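Local coordinates for aromatic amino acid aminotransferase I (Candida albicans WO-1, PDB 6HNU), which probably catalyses pyridoxal phosphate-dependent transfer of the amino group from aromatic L-amino acids to 2-oxoglutarate, giving aromatic oxo-acids and L-glutamate, at residues S50-T64 with I75-K87. Numbering follows the deposited sequence.
Sequences SDYFPFEKVTADIPT and IEGENKTTIEVFK
K57 NZ and E84 OE2 close a salt bridge of 2.7 Å, the ammonium standing 38° above the carboxylate plane. A chi1 of 85° sets the K57 chain alongside F86, with CD over one face of the ring, 4.0 Å from its centroid, a CH-pi contact; the extended chain beyond CG carries NZ on to E84. Farther along the same face of the sheet, T82 OG1 donates to D61 OD1 in a very short bond of 2.5 Å, and K80 NZ stays 4.0 Å from D61 OD2, beyond a salt bridge.

Further polar contacts lie at both ends of the ladder. K87, stretched out with CG anti to the backbone N, sends NZ toward the 3-10 segment 50-52 and the loop after it: it meets F53 O at 2.8 Å on an in-plane lone pair and S50 O and D51 O more weakly. At the other end T64 N gives N79 OD1 a nearly straight bond (172° at the hydrogen).

Between these ends, strands 57-62 and 81-86 run antiparallel, with paired backbone bonds at V58-V85, A60-I83 and I62-T81. Those six residues point to the other face, where A60 CB lies 4.0 Å from I83 CG1 and I62 CG1 3.6 Å from T81 CG2; helices 99-102 and 334-377 pack against parts of it.

Residues 57-61 also form an antiparallel ladder with the second subunit, where T59 OG1 hydrogen-bonds T59 OG1 of that chain. The two-stranded sheet thus runs on, through strand 57-62, across the dimer interface: K57, T59, D61, T82 and E84 join it by charge and hydroxyl contacts beside the F86 ring, the opposite face by largely apolar packing, and the backbone edge serves dimerisation.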
loop_
_atom_site.group_PDB
_atom_site.type_symbol
_atom_site.label_atom_id
_atom_site.label_comp_id
_atom_site.label_asym_id
_atom_site.label_seq_id
_atom_site.Cartn_x
_atom_site.Cartn_y
_atom_site.Cartn_z
ATOM N N SER B 50 -19.935 2.617 10.987
ATOM C CA SER B 50 -20.016 3.481 9.782
ATOM C C SER B 50 -20.744 4.800 10.117
ATOM O O SER B 50 -20.563 5.779 9.374
ATOM C CB SER B 50 -20.612 2.735 8.611
ATOM O OG SER B 50 -22.035 2.679 8.689
ATOM N N ASP B 51 -21.451 4.864 11.249
ATOM C CA ASP B 51 -22.305 6.021 11.659
ATOM C C ASP B 51 -21.487 7.313 11.676
ATOM O O ASP B 51 -22.054 8.374 11.319
ATOM C CB ASP B 51 -22.919 5.818 13.052
ATOM C CG ASP B 51 -23.758 4.556 13.253
ATOM O OD1 ASP B 51 -23.810 3.681 12.329
ATOM O OD2 ASP B 51 -24.375 4.448 14.343
ATOM N N TYR B 52 -20.205 7.275 12.064
ATOM C CA TYR B 52 -19.381 8.512 12.192
ATOM C C TYR B 52 -18.621 8.839 10.891
ATOM O O TYR B 52 -18.124 9.961 10.822
ATOM C CB TYR B 52 -18.424 8.449 13.393
ATOM C CG TYR B 52 -19.072 8.191 14.733
ATOM C CD1 TYR B 52 -20.391 8.537 15.000
ATOM C CD2 TYR B 52 -18.351 7.569 15.749
ATOM C CE1 TYR B 52 -20.977 8.257 16.229
ATOM C CE2 TYR B 52 -18.914 7.312 16.994
ATOM C CZ TYR B 52 -20.229 7.665 17.241
ATOM O OH TYR B 52 -20.752 7.404 18.474
ATOM N N PHE B 53 -18.479 7.920 9.925
ATOM C CA PHE B 53 -17.714 8.183 8.669
ATOM C C PHE B 53 -18.209 9.512 8.097
ATOM O O PHE B 53 -19.392 9.594 7.750
ATOM C CB PHE B 53 -17.847 7.090 7.599
ATOM C CG PHE B 53 -17.384 5.697 7.984
ATOM C CD1 PHE B 53 -16.679 5.454 9.157
ATOM C CD2 PHE B 53 -17.628 4.630 7.126
ATOM C CE1 PHE B 53 -16.277 4.169 9.487
ATOM C CE2 PHE B 53 -17.225 3.346 7.460
ATOM C CZ PHE B 53 -16.514 3.130 8.613
ATOM N N PRO B 54 -17.372 10.580 8.054
ATOM C CA PRO B 54 -17.845 11.918 7.678
ATOM C C PRO B 54 -17.982 12.128 6.161
ATOM O O PRO B 54 -17.549 13.143 5.661
ATOM C CB PRO B 54 -16.774 12.821 8.306
ATOM C CG PRO B 54 -15.493 12.009 8.126
ATOM C CD PRO B 54 -15.944 10.582 8.421
ATOM N N PHE B 55 -18.518 11.132 5.466
ATOM C CA PHE B 55 -18.687 11.115 3.986
ATOM C C PHE B 55 -20.066 10.570 3.652
ATOM O O PHE B 55 -20.269 9.362 3.729
ATOM C CB PHE B 55 -17.594 10.302 3.292
ATOM C CG PHE B 55 -16.191 10.723 3.654
ATOM C CD1 PHE B 55 -15.593 11.805 3.034
ATOM C CD2 PHE B 55 -15.478 10.022 4.603
ATOM C CE1 PHE B 55 -14.286 12.162 3.329
ATOM C CE2 PHE B 55 -14.184 10.403 4.922
ATOM C CZ PHE B 55 -13.590 11.456 4.278
ATOM N N GLU B 56 -20.980 11.468 3.284
ATOM C CA GLU B 56 -22.390 11.113 2.987
ATOM C C GLU B 56 -22.440 10.587 1.560
ATOM O O GLU B 56 -23.265 9.705 1.252
ATOM C CB GLU B 56 -23.338 12.310 3.188
ATOM C CG GLU B 56 -24.744 12.042 2.690
ATOM C CD GLU B 56 -25.423 10.864 3.346
ATOM O OE1 GLU B 56 -25.013 10.518 4.485
ATOM O OE2 GLU B 56 -26.347 10.266 2.724
ATOM N N LYS B 57 -21.574 11.129 0.716
ATOM C CA LYS B 57 -21.403 10.654 -0.659
ATOM C C LYS B 57 -20.125 11.235 -1.245
ATOM O O LYS B 57 -19.603 12.243 -0.706
ATOM C CB LYS B 57 -22.611 11.012 -1.532
ATOM C CG LYS B 57 -22.612 12.387 -2.159
ATOM C CD LYS B 57 -23.818 12.595 -3.080
ATOM C CE LYS B 57 -23.878 14.011 -3.613
ATOM N NZ LYS B 57 -25.145 14.289 -4.326
ATOM N N VAL B 58 -19.651 10.554 -2.277
ATOM C CA VAL B 58 -18.574 11.043 -3.180
ATOM C C VAL B 58 -19.130 11.008 -4.601
ATOM O O VAL B 58 -19.996 10.104 -4.925
ATOM C CB VAL B 58 -17.280 10.226 -3.042
ATOM C CG1 VAL B 58 -17.451 8.779 -3.445
ATOM C CG2 VAL B 58 -16.181 10.858 -3.869
ATOM N N THR B 59 -18.735 11.989 -5.404
ATOM C CA THR B 59 -19.131 12.044 -6.833
ATOM C C THR B 59 -17.875 12.264 -7.659
ATOM O O THR B 59 -16.887 12.749 -7.103
ATOM C CB THR B 59 -20.188 13.127 -7.095
ATOM O OG1 THR B 59 -19.529 14.391 -7.086
ATOM C CG2 THR B 59 -21.300 13.115 -6.073
ATOM N N ALA B 60 -17.926 11.891 -8.934
ATOM C CA ALA B 60 -16.926 12.280 -9.938
ATOM C C ALA B 60 -17.620 12.599 -11.266
ATOM O O ALA B 60 -18.642 11.977 -11.582
ATOM C CB ALA B 60 -15.907 11.189 -10.114
ATOM N N ASP B 61 -17.045 13.537 -12.023
ATOM C CA ASP B 61 -17.469 13.834 -13.402
ATOM C C ASP B 61 -16.485 13.134 -14.324
ATOM O O ASP B 61 -15.263 13.312 -14.116
ATOM C CB ASP B 61 -17.511 15.336 -13.626
ATOM C CG ASP B 61 -18.640 16.042 -12.902
ATOM O OD1 ASP B 61 -19.490 15.354 -12.240
ATOM O OD2 ASP B 61 -18.655 17.279 -13.032
ATOM N N ILE B 62 -17.002 12.305 -15.234
ATOM C CA ILE B 62 -16.199 11.430 -16.122
ATOM C C ILE B 62 -16.702 11.566 -17.548
ATOM O O ILE B 62 -17.840 11.983 -17.764
ATOM C CB ILE B 62 -16.262 9.982 -15.603
ATOM C CG1 ILE B 62 -17.619 9.333 -15.871
ATOM C CG2 ILE B 62 -15.901 9.993 -14.112
ATOM C CD1 ILE B 62 -17.754 7.920 -15.298
ATOM N N PRO B 63 -15.866 11.227 -18.548
ATOM C CA PRO B 63 -16.308 11.263 -19.947
ATOM C C PRO B 63 -17.280 10.128 -20.292
ATOM O O PRO B 63 -17.420 9.195 -19.463
ATOM C CB PRO B 63 -14.990 11.209 -20.739
ATOM C CG PRO B 63 -14.025 10.510 -19.818
ATOM C CD PRO B 63 -14.423 10.941 -18.418
ATOM N N THR B 64 -17.933 10.221 -21.469
ATOM C CA THR B 64 -19.048 9.322 -21.867
ATOM C C THR B 64 -18.636 8.481 -23.067
ATOM O O THR B 64 -18.135 8.995 -24.063
ATOM C CB THR B 64 -20.350 10.097 -22.119
ATOM O OG1 THR B 64 -20.098 11.067 -23.138
ATOM C CG2 THR B 64 -20.843 10.772 -20.858
ATOM N N ILE B 75 -14.076 17.199 -20.688
ATOM C CA ILE B 75 -15.173 16.498 -19.971
ATOM C C ILE B 75 -16.214 17.548 -19.634
ATOM O O ILE B 75 -16.070 18.205 -18.595
ATOM C CB ILE B 75 -14.640 15.789 -18.714
ATOM C CG1 ILE B 75 -13.516 14.832 -19.111
ATOM C CG2 ILE B 75 -15.765 15.100 -17.946
ATOM C CD1 ILE B 75 -12.671 14.408 -17.935
ATOM N N GLU B 76 -17.153 17.742 -20.550
ATOM C CA GLU B 76 -18.213 18.782 -20.449
ATOM C C GLU B 76 -19.342 18.392 -21.400
ATOM O O GLU B 76 -19.096 17.563 -22.316
ATOM C CB GLU B 76 -17.634 20.162 -20.762
ATOM C CG GLU B 76 -16.986 20.262 -22.128
ATOM C CD GLU B 76 -16.271 21.578 -22.415
ATOM O OE1 GLU B 76 -15.908 22.314 -21.448
ATOM O OE2 GLU B 76 -16.052 21.861 -23.617
ATOM N N GLY B 77 -20.526 18.949 -21.163
ATOM C CA GLY B 77 -21.746 18.734 -21.959
ATOM C C GLY B 77 -22.070 17.271 -22.083
ATOM O O GLY B 77 -22.115 16.561 -21.041
ATOM N N GLU B 78 -22.187 16.811 -23.325
ATOM C CA GLU B 78 -22.582 15.421 -23.651
ATOM C C GLU B 78 -21.437 14.467 -23.260
ATOM O O GLU B 78 -21.733 13.300 -23.059
ATOM C CB GLU B 78 -23.039 15.339 -25.108
ATOM C CG GLU B 78 -24.452 15.902 -25.297
ATOM C CD GLU B 78 -25.504 15.327 -24.353
ATOM O OE1 GLU B 78 -25.871 14.133 -24.508
ATOM O OE2 GLU B 78 -25.963 16.065 -23.460
ATOM N N ASN B 79 -20.204 14.960 -23.144
ATOM C CA ASN B 79 -19.020 14.148 -22.716
ATOM C C ASN B 79 -18.774 14.307 -21.206
ATOM O O ASN B 79 -17.610 14.196 -20.770
ATOM C CB ASN B 79 -17.752 14.530 -23.492
ATOM C CG ASN B 79 -16.635 13.517 -23.324
ATOM O OD1 ASN B 79 -16.902 12.312 -23.200
ATOM N ND2 ASN B 79 -15.399 14.003 -23.304
ATOM N N LYS B 80 -19.828 14.501 -20.407
ATOM C CA LYS B 80 -19.687 14.555 -18.928
ATOM C C LYS B 80 -20.872 13.847 -18.317
ATOM O O LYS B 80 -22.009 14.271 -18.573
ATOM C CB LYS B 80 -19.630 15.970 -18.359
ATOM C CG LYS B 80 -19.299 16.037 -16.869
ATOM C CD LYS B 80 -18.787 17.408 -16.431
ATOM C CE LYS B 80 -19.810 18.526 -16.534
ATOM N NZ LYS B 80 -21.143 18.078 -16.062
ATOM N N THR B 81 -20.607 12.808 -17.540
ATOM C CA THR B 81 -21.638 12.208 -16.648
ATOM C C THR B 81 -21.121 12.257 -15.205
ATOM O O THR B 81 -19.886 12.154 -14.990
ATOM C CB THR B 81 -22.062 10.831 -17.168
ATOM O OG1 THR B 81 -23.307 10.482 -16.550
ATOM C CG2 THR B 81 -21.043 9.748 -16.902
ATOM N N THR B 82 -22.028 12.465 -14.252
ATOM C CA THR B 82 -21.709 12.472 -12.813
ATOM C C THR B 82 -22.047 11.090 -12.250
ATOM O O THR B 82 -23.225 10.696 -12.306
ATOM C CB THR B 82 -22.394 13.638 -12.089
ATOM O OG1 THR B 82 -21.937 14.842 -12.714
ATOM C CG2 THR B 82 -22.127 13.651 -10.595
ATOM N N ILE B 83 -21.049 10.397 -11.708
ATOM C CA ILE B 83 -21.268 9.149 -10.926
ATOM C C ILE B 83 -21.285 9.551 -9.445
ATOM O O ILE B 83 -20.526 10.434 -9.041
ATOM C CB ILE B 83 -20.206 8.075 -11.247
ATOM C CG1 ILE B 83 -18.794 8.666 -11.185
ATOM C CG2 ILE B 83 -20.495 7.450 -12.603
ATOM C CD1 ILE B 83 -17.655 7.664 -11.196
ATOM N N GLU B 84 -22.135 8.892 -8.683
ATOM C CA GLU B 84 -22.377 9.151 -7.259
ATOM C C GLU B 84 -22.284 7.827 -6.512
ATOM O O GLU B 84 -22.900 6.826 -6.962
ATOM C CB GLU B 84 -23.760 9.757 -7.066
ATOM C CG GLU B 84 -23.906 11.115 -7.715
ATOM C CD GLU B 84 -25.105 11.873 -7.166
ATOM O OE1 GLU B 84 -26.175 11.250 -7.111
ATOM O OE2 GLU B 84 -24.946 13.056 -6.731
ATOM N N VAL B 85 -21.472 7.823 -5.459
ATOM C CA VAL B 85 -21.491 6.755 -4.441
ATOM C C VAL B 85 -21.914 7.351 -3.100
ATOM O O VAL B 85 -21.125 8.040 -2.425
ATOM C CB VAL B 85 -20.147 6.028 -4.376
ATOM C CG1 VAL B 85 -20.286 4.842 -3.445
ATOM C CG2 VAL B 85 -19.707 5.581 -5.779
ATOM N N PHE B 86 -23.144 7.047 -2.698
ATOM C CA PHE B 86 -23.678 7.393 -1.371
ATOM C C PHE B 86 -23.149 6.430 -0.306
ATOM O O PHE B 86 -22.755 5.272 -0.620
ATOM C CB PHE B 86 -25.207 7.343 -1.427
ATOM C CG PHE B 86 -25.816 8.472 -2.207
ATOM C CD1 PHE B 86 -26.006 8.368 -3.577
ATOM C CD2 PHE B 86 -26.213 9.636 -1.565
ATOM C CE1 PHE B 86 -26.603 9.408 -4.279
ATOM C CE2 PHE B 86 -26.792 10.682 -2.282
ATOM C CZ PHE B 86 -26.979 10.563 -3.634
ATOM N N LYS B 87 -23.204 6.898 0.950
ATOM C CA LYS B 87 -22.883 6.110 2.161
ATOM C C LYS B 87 -23.814 4.896 2.255
ATOM O O LYS B 87 -23.311 3.782 2.572
ATOM C CB LYS B 87 -22.989 7.023 3.390
ATOM C CG LYS B 87 -22.678 6.380 4.739
ATOM C CD LYS B 87 -22.189 7.430 5.715
ATOM C CE LYS B 87 -21.983 6.929 7.111
ATOM N NZ LYS B 87 -21.675 8.035 8.032
HETATM O O HOH W 1 -20.925 18.081 -12.825
HETATM O O HOH W 2 -18.483 11.237 -25.391
#